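Local coordinates for protein profilin-2 (Acanthamoeba castellanii, PDB 1F2K) that binds monomeric actin, poly-L-proline and PIP2, hindering actin polymerization at high profilin concentrations and enhancing it at low ones, at residues A[8-13]-A[114-119]; A[50-55]-A[70-75]; A[84-89]-A[95-100]. All blocks are in the same frame, centred on the assembly; numbering follows the deposited sequence.

How the interactions relate
The three contacts run across the profilin fold, with interaction 3 central, about 3 Å from the centre of the chain. Its hairpin, strands 84-90 and 94-100, lies mid-sheet. Interaction 1 is centred about 11 Å away, where helix 106-121 meets the N-terminal helix; its A117 packs on V89 and L96. Interaction 2, centred about 14 Å from interaction 3, joins helix 53-58 to strand 65-72. In chain order, interactions 2 and 3 follow one another, both between the two segments of interaction 1. The centres of interactions 1 and 2 are about 22 Å apart but bridged by R75, whose guanidinium forms salt bridges with E114 and D118. Residues distant in sequence, including both terminal helices, thus gather round the central hairpin.

Interaction 1. Residues A[8-13]-A[114-119]; sequences TNLVGT and EKLADY
The paired terminal helices of the profilin fold meet through L10, on helix 2-11, and L116, on helix 106-121. The evidence is a small apolar contact: 127 Å² is buried, and the nearest alpha carbons, N9 CA and L116 CA, are 7.1 Å apart. One methyl does most of the touching. L116 CD2 reaches into the branch point of the other leucine, lying 3.8 Å from L10 CG, 3.8 Å from L10 CD1 and 4.0 Å from L10 CD2. L116 CB already points toward helix 2-11, and CG, anti to the backbone N (chi1 175°), carries the branched end on in that direction; the two leucine side chains cross at about a right angle. The other methyl, L116 CD1, brushes N9 CB at 4.3 Å, while the N9 amide nitrogen turns back to bond T4 O. On the backbone of L10, the carbonyl O is gripped twice by T13: by OG1 at 2.7 Å, in the carbonyl plane with a C=O...donor angle of 158°, and by the backbone N at 3.2 Å. Both leucines also rest on the sheet, L10 on A19 and L116 on L96. L116 directly follows K115, which belongs to the actin-binding site. Two terminal helices side by side on one face of the sheet are typical of profilins, where they commonly form the poly-L-proline-binding surface.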
ATOM      1  N   THR A   8      -4.861   2.168 -13.662  1.00 22.25           N
ATOM      2  CA  THR A   8      -6.197   2.707 -13.726  1.00 23.61           C
ATOM      3  C   THR A   8      -6.946   2.834 -12.441  1.00 11.05           C
ATOM      4  O   THR A   8      -7.332   3.889 -12.093  1.00 23.74           O
ATOM      5  CB  THR A   8      -7.053   1.901 -14.680  1.00 25.16           C
ATOM      6  OG1 THR A   8      -6.410   1.853 -15.973  1.00 29.31           O
ATOM      7  CG2 THR A   8      -8.409   2.551 -14.762  1.00 18.02           C
ATOM      8  N   ASN A   9      -7.137   1.748 -11.720  1.00 19.48           N
ATOM      9  CA  ASN A   9      -7.938   1.792 -10.490  1.00 22.20           C
ATOM     10  C   ASN A   9      -7.303   2.519  -9.333  1.00 28.16           C
ATOM     11  O   ASN A   9      -8.016   2.980  -8.450  1.00 30.99           O
ATOM     12  CB  ASN A   9      -8.312   0.377 -10.046  1.00 16.15           C
ATOM     13  CG  ASN A   9      -8.921  -0.453 -11.167  1.00 12.44           C
ATOM     14  OD1 ASN A   9     -10.098  -0.706 -11.175  1.00 27.37           O
ATOM     15  ND2 ASN A   9      -8.106  -0.877 -12.105  1.00 15.06           N
ATOM     16  N   LEU A  10      -5.968   2.590  -9.305  1.00 26.43           N
ATOM     17  CA  LEU A  10      -5.268   3.326  -8.248  1.00 18.89           C
ATOM     18  C   LEU A  10      -4.759   4.672  -8.747  1.00 15.29           C
ATOM     19  O   LEU A  10      -5.410   5.707  -8.558  1.00 21.73           O
ATOM     20  CB  LEU A  10      -4.123   2.506  -7.722  1.00 18.75           C
ATOM     21  CG  LEU A  10      -4.668   1.286  -7.016  1.00 13.26           C
ATOM     22  CD1 LEU A  10      -3.486   0.455  -6.557  1.00 15.48           C
ATOM     23  CD2 LEU A  10      -5.585   1.714  -5.852  1.00 14.40           C
ATOM     24  N   VAL A  11      -3.641   4.674  -9.446  1.00 16.79           N
ATOM     25  CA  VAL A  11      -3.115   5.960  -9.905  1.00 20.39           C
ATOM     26  C   VAL A  11      -4.049   6.750 -10.833  1.00 27.03           C
ATOM     27  O   VAL A  11      -4.248   7.970 -10.636  1.00 25.24           O
ATOM     28  CB  VAL A  11      -1.750   5.784 -10.571  1.00 22.14           C
ATOM     29  CG1 VAL A  11      -1.226   7.120 -11.041  1.00 26.19           C
ATOM     30  CG2 VAL A  11      -0.760   5.109  -9.576  1.00  6.20           C
ATOM     31  N   GLY A  12      -4.659   6.073 -11.809  1.00 23.32           N
ATOM     32  CA  GLY A  12      -5.529   6.779 -12.726  1.00 24.05           C
ATOM     33  C   GLY A  12      -6.688   7.591 -12.123  1.00 31.02           C
ATOM     34  O   GLY A  12      -7.256   8.503 -12.763  1.00 30.50           O
ATOM     35  N   THR A  13      -7.033   7.279 -10.889  1.00 20.49           N
ATOM     36  CA  THR A  13      -8.132   7.939 -10.243  1.00 22.87           C
ATOM     37  C   THR A  13      -7.793   9.283  -9.730  1.00 22.61           C
ATOM     38  O   THR A  13      -8.664  10.103  -9.603  1.00 34.34           O
ATOM     39  CB  THR A  13      -8.602   7.182  -8.996  1.00 31.41           C
ATOM     40  OG1 THR A  13      -7.563   7.236  -7.997  1.00 28.87           O
ATOM     41  CG2 THR A  13      -8.952   5.737  -9.334  1.00 23.16           C
ATOM     42  N   GLU A 114      -8.812   0.744  -0.335  1.00 21.37           N
ATOM     43  CA  GLU A 114      -9.643  -0.246   0.322  1.00 13.81           C
ATOM     44  C   GLU A 114     -10.752  -0.712  -0.614  1.00 13.86           C
ATOM     45  O   GLU A 114     -11.231  -1.812  -0.481  1.00 28.68           O
ATOM     46  CB  GLU A 114     -10.269   0.351   1.564  1.00 14.43           C
ATOM     47  CG  GLU A 114      -9.259   0.816   2.568  1.00 23.99           C
ATOM     48  CD  GLU A 114      -8.892  -0.293   3.537  1.00 21.43           C
ATOM     49  OE1 GLU A 114      -9.537  -1.353   3.487  1.00 29.50           O
ATOM     50  OE2 GLU A 114      -7.994  -0.108   4.351  1.00 26.55           O
ATOM     51  N   LYS A 115     -11.182   0.137  -1.529  1.00 16.62           N
ATOM     52  CA  LYS A 115     -12.242  -0.208  -2.487  1.00 17.48           C
ATOM     53  C   LYS A 115     -11.670  -1.224  -3.487  1.00 15.60           C
ATOM     54  O   LYS A 115     -12.369  -2.159  -3.902  1.00 19.35           O
ATOM     55  CB  LYS A 115     -12.725   1.057  -3.243  1.00 16.29           C
ATOM     56  CG  LYS A 115     -13.961   0.863  -4.146  1.00 28.72           C
ATOM     57  CD  LYS A 115     -14.187   2.116  -5.061  1.00 34.51           C
ATOM     58  CE  LYS A 115     -15.531   2.052  -5.827  1.00 47.56           C
ATOM     59  NZ  LYS A 115     -16.781   2.407  -5.030  1.00 42.19           N
ATOM     60  N   LEU A 116     -10.403  -1.040  -3.867  1.00 15.65           N
ATOM     61  CA  LEU A 116      -9.745  -1.971  -4.801  1.00 16.99           C
ATOM     62  C   LEU A 116      -9.515  -3.336  -4.157  1.00 20.03           C
ATOM     63  O   LEU A 116      -9.610  -4.384  -4.815  1.00 16.91           O
ATOM     64  CB  LEU A 116      -8.392  -1.426  -5.291  1.00 10.52           C
ATOM     65  CG  LEU A 116      -7.709  -2.519  -6.152  1.00 28.71           C
ATOM     66  CD1 LEU A 116      -8.672  -2.904  -7.303  1.00 25.42           C
ATOM     67  CD2 LEU A 116      -6.348  -2.084  -6.692  1.00 10.33           C
ATOM     68  N   ALA A 117      -9.214  -3.305  -2.864  1.00 20.17           N
ATOM     69  CA  ALA A 117      -8.954  -4.514  -2.110  1.00 24.23           C
ATOM     70  C   ALA A 117     -10.238  -5.331  -2.005  1.00 19.28           C
ATOM     71  O   ALA A 117     -10.221  -6.541  -2.171  1.00 27.30           O
ATOM     72  CB  ALA A 117      -8.409  -4.156  -0.731  1.00 11.08           C
ATOM     73  N   ASP A 118     -11.356  -4.676  -1.759  1.00 18.68           N
ATOM     74  CA  ASP A 118     -12.601  -5.424  -1.649  1.00 19.20           C
ATOM     75  C   ASP A 118     -12.899  -6.114  -2.969  1.00 16.33           C
ATOM     76  O   ASP A 118     -13.426  -7.236  -3.018  1.00 14.43           O
ATOM     77  CB  ASP A 118     -13.790  -4.511  -1.280  1.00 14.59           C
ATOM     78  CG  ASP A 118     -13.738  -3.988   0.186  1.00 32.01           C
ATOM     79  OD1 ASP A 118     -13.002  -4.555   1.037  1.00 23.78           O
ATOM     80  OD2 ASP A 118     -14.455  -3.004   0.491  1.00 25.05           O
ATOM     81  N   TYR A 119     -12.584  -5.420  -4.057  1.00 21.64           N
ATOM     82  CA  TYR A 119     -12.842  -5.990  -5.358  1.00 19.71           C
ATOM     83  C   TYR A 119     -12.005  -7.253  -5.560  1.00 16.58           C
ATOM     84  O   TYR A 119     -12.547  -8.331  -5.837  1.00 14.47           O
ATOM     85  CB  TYR A 119     -12.520  -4.986  -6.440  1.00 20.77           C
ATOM     86  CG  TYR A 119     -12.633  -5.588  -7.810  1.00 31.03           C
ATOM     87  CD1 TYR A 119     -13.896  -5.903  -8.373  1.00 29.71           C
ATOM     88  CD2 TYR A 119     -11.490  -5.887  -8.546  1.00 25.40           C
ATOM     89  CE1 TYR A 119     -13.996  -6.512  -9.660  1.00 22.54           C
ATOM     90  CE2 TYR A 119     -11.582  -6.506  -9.824  1.00 42.74           C
ATOM     91  CZ  TYR A 119     -12.831  -6.816 -10.367  1.00 26.33           C
ATOM     92  OH  TYR A 119     -12.873  -7.478 -11.578  1.00 38.41           O
TER

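Interaction 2. Residues A[50-55]-A[70-75]; sequences KDATAI and IRADDR
I55 and A72 meet end on, and the distances along the isoleucine show it. I55 CB lies 6.3 Å from A72 CB, I55 CG1 lies 4.9 Å from A72 CB, and I55 CD1 lies 4.0 Å from A72 CB, so the chain closes in atom by atom. CG1 sits between the backbone N and the carbonyl carbon (chi1 64°), and the extended chi2 of 156° carries CD1 onward to the alanine methyl. A52 CB completes the group: it is 4.0 Å from A72 CB and 4.4 Å from I55 CD1. Through these three methyls the chain leading into helix 53-58, with its first turn, rests on the end of strand 65-72, next to the outermost strand 60-62 of the profilin sheet; here a classic beta bulge sets I70 and R71 opposite Y78. Next to A52, D51 caps the turn that leads into the helix. Its OD2 takes T53 OG1 at 2.6 Å on the syn lone pair, and T53 N at 3.1 Å from above the carboxylate, 55° out of its plane. Past A72 the strand gives way to an Asx turn, in which D73 OD1 receives R75 N on its anti lone pair. R75 then reaches away to E114 and D118 of helix 106-121.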
ATOM      1  N   LYS A  50       0.743  -9.534   9.993  1.00 33.49           N
ATOM      2  CA  LYS A  50       0.722 -10.678  10.899  1.00 43.30           C
ATOM      3  C   LYS A  50       1.120 -10.210  12.301  1.00 46.11           C
ATOM      4  O   LYS A  50       0.423 -10.514  13.271  1.00 46.41           O
ATOM      5  CB  LYS A  50       1.707 -11.759  10.432  1.00 45.50           C
ATOM      6  CG  LYS A  50       1.288 -12.544   9.181  1.00 54.53           C
ATOM      7  CD  LYS A  50       0.718 -13.951   9.466  1.00 61.05           C
ATOM      8  CE  LYS A  50      -0.693 -13.929  10.100  1.00 70.30           C
ATOM      9  NZ  LYS A  50      -0.684 -13.976  11.620  1.00 70.08           N
ATOM     10  N   ASP A  51       2.234  -9.469  12.388  1.00 42.37           N
ATOM     11  CA  ASP A  51       2.750  -8.933  13.649  1.00 32.12           C
ATOM     12  C   ASP A  51       3.213  -7.481  13.522  1.00 29.57           C
ATOM     13  O   ASP A  51       4.320  -7.191  13.056  1.00 37.90           O
ATOM     14  CB  ASP A  51       3.919  -9.772  14.132  1.00 48.04           C
ATOM     15  CG  ASP A  51       4.434  -9.342  15.502  1.00 52.60           C
ATOM     16  OD1 ASP A  51       5.491  -9.872  15.909  1.00 57.50           O
ATOM     17  OD2 ASP A  51       3.790  -8.500  16.178  1.00 55.47           O
ATOM     18  N   ALA A  52       2.362  -6.570  13.971  1.00 41.78           N
ATOM     19  CA  ALA A  52       2.594  -5.132  13.909  1.00 36.53           C
ATOM     20  C   ALA A  52       3.643  -4.588  14.868  1.00 45.33           C
ATOM     21  O   ALA A  52       4.071  -3.441  14.736  1.00 44.45           O
ATOM     22  CB  ALA A  52       1.287  -4.440  14.156  1.00 43.88           C
ATOM     23  N   THR A  53       4.023  -5.415  15.842  1.00 50.84           N
ATOM     24  CA  THR A  53       5.014  -5.087  16.867  1.00 42.23           C
ATOM     25  C   THR A  53       6.214  -4.343  16.301  1.00 40.22           C
ATOM     26  O   THR A  53       6.524  -3.227  16.723  1.00 42.01           O
ATOM     27  CB  THR A  53       5.509  -6.370  17.549  1.00 49.31           C
ATOM     28  OG1 THR A  53       4.413  -7.008  18.245  1.00 48.90           O
ATOM     29  CG2 THR A  53       6.648  -6.038  18.499  1.00 43.80           C
ATOM     30  N   ALA A  54       6.896  -4.969  15.352  1.00 36.83           N
ATOM     31  CA  ALA A  54       8.047  -4.355  14.704  1.00 35.94           C
ATOM     32  C   ALA A  54       7.765  -2.962  14.128  1.00 42.31           C
ATOM     33  O   ALA A  54       8.514  -2.016  14.405  1.00 45.52           O
ATOM     34  CB  ALA A  54       8.528  -5.241  13.609  1.00 27.12           C
ATOM     35  N   ILE A  55       6.700  -2.831  13.328  1.00 40.28           N
ATOM     36  CA  ILE A  55       6.387  -1.533  12.702  1.00 49.84           C
ATOM     37  C   ILE A  55       5.862  -0.468  13.675  1.00 42.83           C
ATOM     38  O   ILE A  55       6.029   0.752  13.472  1.00 42.58           O
ATOM     39  CB  ILE A  55       5.346  -1.645  11.492  1.00 51.34           C
ATOM     40  CG1 ILE A  55       3.994  -2.142  12.001  1.00 50.83           C
ATOM     41  CG2 ILE A  55       5.881  -2.530  10.377  1.00 43.69           C
ATOM     42  CD1 ILE A  55       2.870  -1.733  11.111  1.00 45.99           C
ATOM     43  N   ILE A  70       0.131   4.762  11.577  1.00 40.12           N
ATOM     44  CA  ILE A  70      -1.067   5.384  12.132  1.00 36.70           C
ATOM     45  C   ILE A  70      -2.040   4.265  12.428  1.00 45.29           C
ATOM     46  O   ILE A  70      -2.650   4.238  13.497  1.00 51.51           O
ATOM     47  CB  ILE A  70      -1.855   6.230  11.153  1.00 39.24           C
ATOM     48  CG1 ILE A  70      -0.975   7.201  10.416  1.00 49.04           C
ATOM     49  CG2 ILE A  70      -2.900   7.011  11.894  1.00 50.55           C
ATOM     50  CD1 ILE A  70      -1.808   7.916   9.345  1.00 38.18           C
ATOM     51  N   ARG A  71      -2.225   3.377  11.441  1.00 45.72           N
ATOM     52  CA  ARG A  71      -3.153   2.257  11.577  1.00 29.98           C
ATOM     53  C   ARG A  71      -2.453   0.926  11.358  1.00 38.00           C
ATOM     54  O   ARG A  71      -1.559   0.841  10.529  1.00 35.96           O
ATOM     55  CB  ARG A  71      -4.303   2.357  10.565  1.00 31.42           C
ATOM     56  CG  ARG A  71      -5.301   1.208  10.734  1.00 20.43           C
ATOM     57  CD  ARG A  71      -6.180   0.899   9.543  1.00 24.08           C
ATOM     58  NE  ARG A  71      -7.256   1.856   9.318  1.00 25.89           N
ATOM     59  CZ  ARG A  71      -8.524   1.540   9.026  1.00 24.56           C
ATOM     60  NH1 ARG A  71      -8.907   0.284   8.922  1.00 28.34           N
ATOM     61  NH2 ARG A  71      -9.426   2.493   8.828  1.00 32.81           N
ATOM     62  N   ALA A  72      -2.834  -0.115  12.109  1.00 32.87           N
ATOM     63  CA  ALA A  72      -2.233  -1.422  11.870  1.00 29.92           C
ATOM     64  C   ALA A  72      -3.089  -2.589  12.362  1.00 37.20           C
ATOM     65  O   ALA A  72      -3.093  -2.905  13.544  1.00 43.43           O
ATOM     66  CB  ALA A  72      -0.846  -1.490  12.480  1.00 26.86           C
ATOM     67  N   ASP A  73      -3.841  -3.223  11.462  1.00 38.37           N
ATOM     68  CA  ASP A  73      -4.643  -4.378  11.856  1.00 37.20           C
ATOM     69  C   ASP A  73      -4.384  -5.565  10.935  1.00 34.19           C
ATOM     70  O   ASP A  73      -3.382  -5.592  10.226  1.00 40.00           O
ATOM     71  CB  ASP A  73      -6.122  -4.037  11.900  1.00 36.45           C
ATOM     72  CG  ASP A  73      -6.595  -3.390  10.649  1.00 53.55           C
ATOM     73  OD1 ASP A  73      -6.631  -4.050   9.563  1.00 48.79           O
ATOM     74  OD2 ASP A  73      -6.921  -2.198  10.776  1.00 35.82           O
ATOM     75  N   ASP A  74      -5.251  -6.560  10.930  1.00 24.01           N
ATOM     76  CA  ASP A  74      -4.940  -7.697  10.086  1.00 32.88           C
ATOM     77  C   ASP A  74      -5.337  -7.540   8.652  1.00 27.94           C
ATOM     78  O   ASP A  74      -5.198  -8.468   7.859  1.00 32.00           O
ATOM     79  CB  ASP A  74      -5.472  -9.025  10.676  1.00 36.17           C
ATOM     80  CG  ASP A  74      -6.935  -8.979  11.027  1.00 55.31           C
ATOM     81  OD1 ASP A  74      -7.340  -8.027  11.746  1.00 65.31           O
ATOM     82  OD2 ASP A  74      -7.678  -9.903  10.592  1.00 62.28           O
ATOM     83  N   ARG A  75      -5.802  -6.346   8.307  1.00 33.75           N
ATOM     84  CA  ARG A  75      -6.182  -6.058   6.929  1.00 29.90           C
ATOM     85  C   ARG A  75      -5.498  -4.803   6.405  1.00 28.30           C
ATOM     86  O   ARG A  75      -5.070  -4.766   5.248  1.00 24.07           O
ATOM     87  CB  ARG A  75      -7.699  -5.903   6.791  1.00 29.38           C
ATOM     88  CG  ARG A  75      -8.104  -5.257   5.500  1.00 28.47           C
ATOM     89  CD  ARG A  75      -9.600  -5.380   5.206  1.00 33.83           C
ATOM     90  NE  ARG A  75      -9.995  -4.371   4.233  1.00 21.54           N
ATOM     91  CZ  ARG A  75     -10.858  -4.577   3.264  1.00 25.51           C
ATOM     92  NH1 ARG A  75     -11.436  -5.770   3.102  1.00 29.62           N
ATOM     93  NH2 ARG A  75     -11.167  -3.576   2.463  1.00 29.00           N
TER

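Interaction 3. Residues A[84-89]-A[95-100]; sequences AGVITV and ILIGVY
The shortest bond runs from L96 N to V89 O, 2.6 Å with an N-H...O angle of 158°, the donor nearly along the C=O axis. I87 N to G98 O, at 2.7 Å, is the straightest at 174°, and G98 O also meets the CA-H of V86, whose CA is 3.3 Å away. I87 O takes G98 N in return, and two-bond pairs likewise join V89 with L96 and G85 with Y100; in the last of these the bond from G85 N to Y100 O is weak. V86 faces V99, and T88 faces I97, as non-hydrogen-bonded pairs. Strand axes 4.5 Å apart at 164° confirm the antiparallel run.

On the face of I87, V89 and L96, the Y100 ring swings across to cover G85 on the neighbouring strand. G85 CA sits 3.9 Å from the Y100 ring centroid, a CH-pi contact over the face. I87 CD1 comes to the ring edge near its plane, 4.0 Å from Y100 CE2. On the other face, V86 CG2 touches I97 CG2 at 3.8 Å, while T88 CG2 lies alongside I97 CG1; T88 OG1 bonds V77 O on the next strand. T88 and I95 are covered by helix 39-50, whereas V89 and L96 are covered by helix 106-121. This is a beta hairpin at the centre of an antiparallel sheet with helices packed on both faces, as is characteristic of the profilin fold.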
ATOM      1  N   ALA A  84       1.921  13.977   3.426  1.00 53.92           N
ATOM      2  CA  ALA A  84       1.971  12.739   2.658  1.00 43.96           C
ATOM      3  C   ALA A  84       1.592  11.512   3.495  1.00 44.75           C
ATOM      4  O   ALA A  84       1.147  11.623   4.668  1.00 48.23           O
ATOM      5  CB  ALA A  84       3.367  12.557   2.052  1.00 35.30           C
ATOM      6  N   GLY A  85       1.725  10.347   2.858  1.00 41.29           N
ATOM      7  CA  GLY A  85       1.416   9.079   3.498  1.00 33.41           C
ATOM      8  C   GLY A  85       1.202   7.939   2.522  1.00 34.59           C
ATOM      9  O   GLY A  85       1.232   8.104   1.303  1.00 39.97           O
ATOM     10  N   VAL A  86       0.968   6.760   3.067  1.00 38.95           N
ATOM     11  CA  VAL A  86       0.768   5.591   2.240  1.00 35.47           C
ATOM     12  C   VAL A  86      -0.344   4.745   2.815  1.00 39.64           C
ATOM     13  O   VAL A  86      -0.402   4.529   4.041  1.00 31.76           O
ATOM     14  CB  VAL A  86       2.047   4.740   2.197  1.00 36.55           C
ATOM     15  CG1 VAL A  86       2.439   4.338   3.588  1.00 29.52           C
ATOM     16  CG2 VAL A  86       1.825   3.498   1.352  1.00 29.85           C
ATOM     17  N   ILE A  87      -1.242   4.283   1.942  1.00 34.69           N
ATOM     18  CA  ILE A  87      -2.342   3.405   2.378  1.00 30.21           C
ATOM     19  C   ILE A  87      -2.017   1.988   1.899  1.00 31.04           C
ATOM     20  O   ILE A  87      -1.832   1.793   0.690  1.00 29.96           O
ATOM     21  CB  ILE A  87      -3.673   3.807   1.726  1.00 21.80           C
ATOM     22  CG1 ILE A  87      -3.977   5.279   1.991  1.00 34.40           C
ATOM     23  CG2 ILE A  87      -4.772   2.970   2.256  1.00 25.06           C
ATOM     24  CD1 ILE A  87      -4.277   5.628   3.426  1.00 24.56           C
ATOM     25  N   THR A  88      -1.888   1.005   2.794  1.00 29.99           N
ATOM     26  CA  THR A  88      -1.634  -0.354   2.277  1.00 27.31           C
ATOM     27  C   THR A  88      -2.725  -1.208   2.820  1.00 19.36           C
ATOM     28  O   THR A  88      -3.168  -0.982   3.922  1.00 28.19           O
ATOM     29  CB  THR A  88      -0.271  -0.949   2.657  1.00 15.87           C
ATOM     30  OG1 THR A  88      -0.251  -1.276   4.044  1.00 32.33           O
ATOM     31  CG2 THR A  88       0.828   0.040   2.317  1.00 22.95           C
ATOM     32  N   VAL A  89      -3.182  -2.147   2.000  1.00 22.99           N
ATOM     33  CA  VAL A  89      -4.266  -3.067   2.342  1.00 23.73           C
ATOM     34  C   VAL A  89      -3.904  -4.451   1.860  1.00 27.03           C
ATOM     35  O   VAL A  89      -3.288  -4.589   0.780  1.00 33.36           O
ATOM     36  CB  VAL A  89      -5.576  -2.675   1.661  1.00 23.88           C
ATOM     37  CG1 VAL A  89      -6.740  -3.545   2.198  1.00 12.15           C
ATOM     38  CG2 VAL A  89      -5.841  -1.224   1.884  1.00 20.62           C
ATOM     39  N   ILE A  95      -0.919  -7.500  -1.564  1.00 24.19           N
ATOM     40  CA  ILE A  95      -1.032  -6.350  -0.671  1.00 14.73           C
ATOM     41  C   ILE A  95      -0.999  -5.164  -1.576  1.00 14.56           C
ATOM     42  O   ILE A  95      -0.100  -5.054  -2.443  1.00 15.24           O
ATOM     43  CB  ILE A  95       0.158  -6.288   0.341  1.00 23.34           C
ATOM     44  CG1 ILE A  95       0.079  -7.497   1.276  1.00 14.36           C
ATOM     45  CG2 ILE A  95       0.070  -5.051   1.181  1.00 16.91           C
ATOM     46  CD1 ILE A  95       1.323  -7.877   1.829  1.00 15.81           C
ATOM     47  N   LEU A  96      -1.974  -4.278  -1.411  1.00 15.36           N
ATOM     48  CA  LEU A  96      -2.019  -3.091  -2.271  1.00 17.02           C
ATOM     49  C   LEU A  96      -1.302  -1.945  -1.589  1.00 26.94           C
ATOM     50  O   LEU A  96      -1.350  -1.797  -0.356  1.00 26.61           O
ATOM     51  CB  LEU A  96      -3.462  -2.707  -2.560  1.00 23.62           C
ATOM     52  CG  LEU A  96      -4.313  -3.956  -2.810  1.00 26.14           C
ATOM     53  CD1 LEU A  96      -5.787  -3.558  -2.979  1.00 21.61           C
ATOM     54  CD2 LEU A  96      -3.763  -4.710  -4.027  1.00 22.70           C
ATOM     55  N   ILE A  97      -0.634  -1.119  -2.379  1.00 24.42           N
ATOM     56  CA  ILE A  97       0.104  -0.011  -1.801  1.00 22.88           C
ATOM     57  C   ILE A  97      -0.138   1.252  -2.555  1.00 18.44           C
ATOM     58  O   ILE A  97       0.196   1.297  -3.717  1.00 30.83           O
ATOM     59  CB  ILE A  97       1.611  -0.260  -1.856  1.00 20.27           C
ATOM     60  CG1 ILE A  97       2.002  -1.455  -1.022  1.00 19.77           C
ATOM     61  CG2 ILE A  97       2.358   0.882  -1.296  1.00 13.53           C
ATOM     62  CD1 ILE A  97       3.454  -1.752  -1.312  1.00 16.86           C
ATOM     63  N   GLY A  98      -0.679   2.276  -1.892  1.00 14.98           N
ATOM     64  CA  GLY A  98      -0.905   3.552  -2.549  1.00 16.65           C
ATOM     65  C   GLY A  98      -0.426   4.759  -1.741  1.00 19.35           C
ATOM     66  O   GLY A  98      -0.866   4.980  -0.593  1.00 29.20           O
ATOM     67  N   VAL A  99       0.447   5.566  -2.338  1.00 19.59           N
ATOM     68  CA  VAL A  99       0.989   6.747  -1.679  1.00 27.90           C
ATOM     69  C   VAL A  99       0.279   7.978  -2.221  1.00 28.07           C
ATOM     70  O   VAL A  99      -0.135   8.019  -3.375  1.00 40.81           O
ATOM     71  CB  VAL A  99       2.560   6.906  -1.875  1.00 29.90           C
ATOM     72  CG1 VAL A  99       3.254   5.536  -1.838  1.00 39.87           C
ATOM     73  CG2 VAL A  99       2.874   7.612  -3.142  1.00 33.47           C
ATOM     74  N   TYR A 100       0.136   8.985  -1.381  1.00 27.31           N
ATOM     75  CA  TYR A 100      -0.539  10.193  -1.792  1.00 31.80           C
ATOM     76  C   TYR A 100       0.334  11.308  -1.289  1.00 36.81           C
ATOM     77  O   TYR A 100       1.113  11.122  -0.358  1.00 42.85           O
ATOM     78  CB  TYR A 100      -1.928  10.243  -1.166  1.00 17.55           C
ATOM     79  CG  TYR A 100      -1.914  10.128   0.338  1.00 39.68           C
ATOM     80  CD1 TYR A 100      -1.628  11.239   1.138  1.00 45.21           C
ATOM     81  CD2 TYR A 100      -2.179   8.916   0.972  1.00 39.31           C
ATOM     82  CE1 TYR A 100      -1.610  11.144   2.530  1.00 34.20           C
ATOM     83  CE2 TYR A 100      -2.164   8.807   2.366  1.00 35.91           C
ATOM     84  CZ  TYR A 100      -1.878   9.932   3.140  1.00 43.16           C
ATOM     85  OH  TYR A 100      -1.853   9.842   4.515  1.00 43.75           O
TER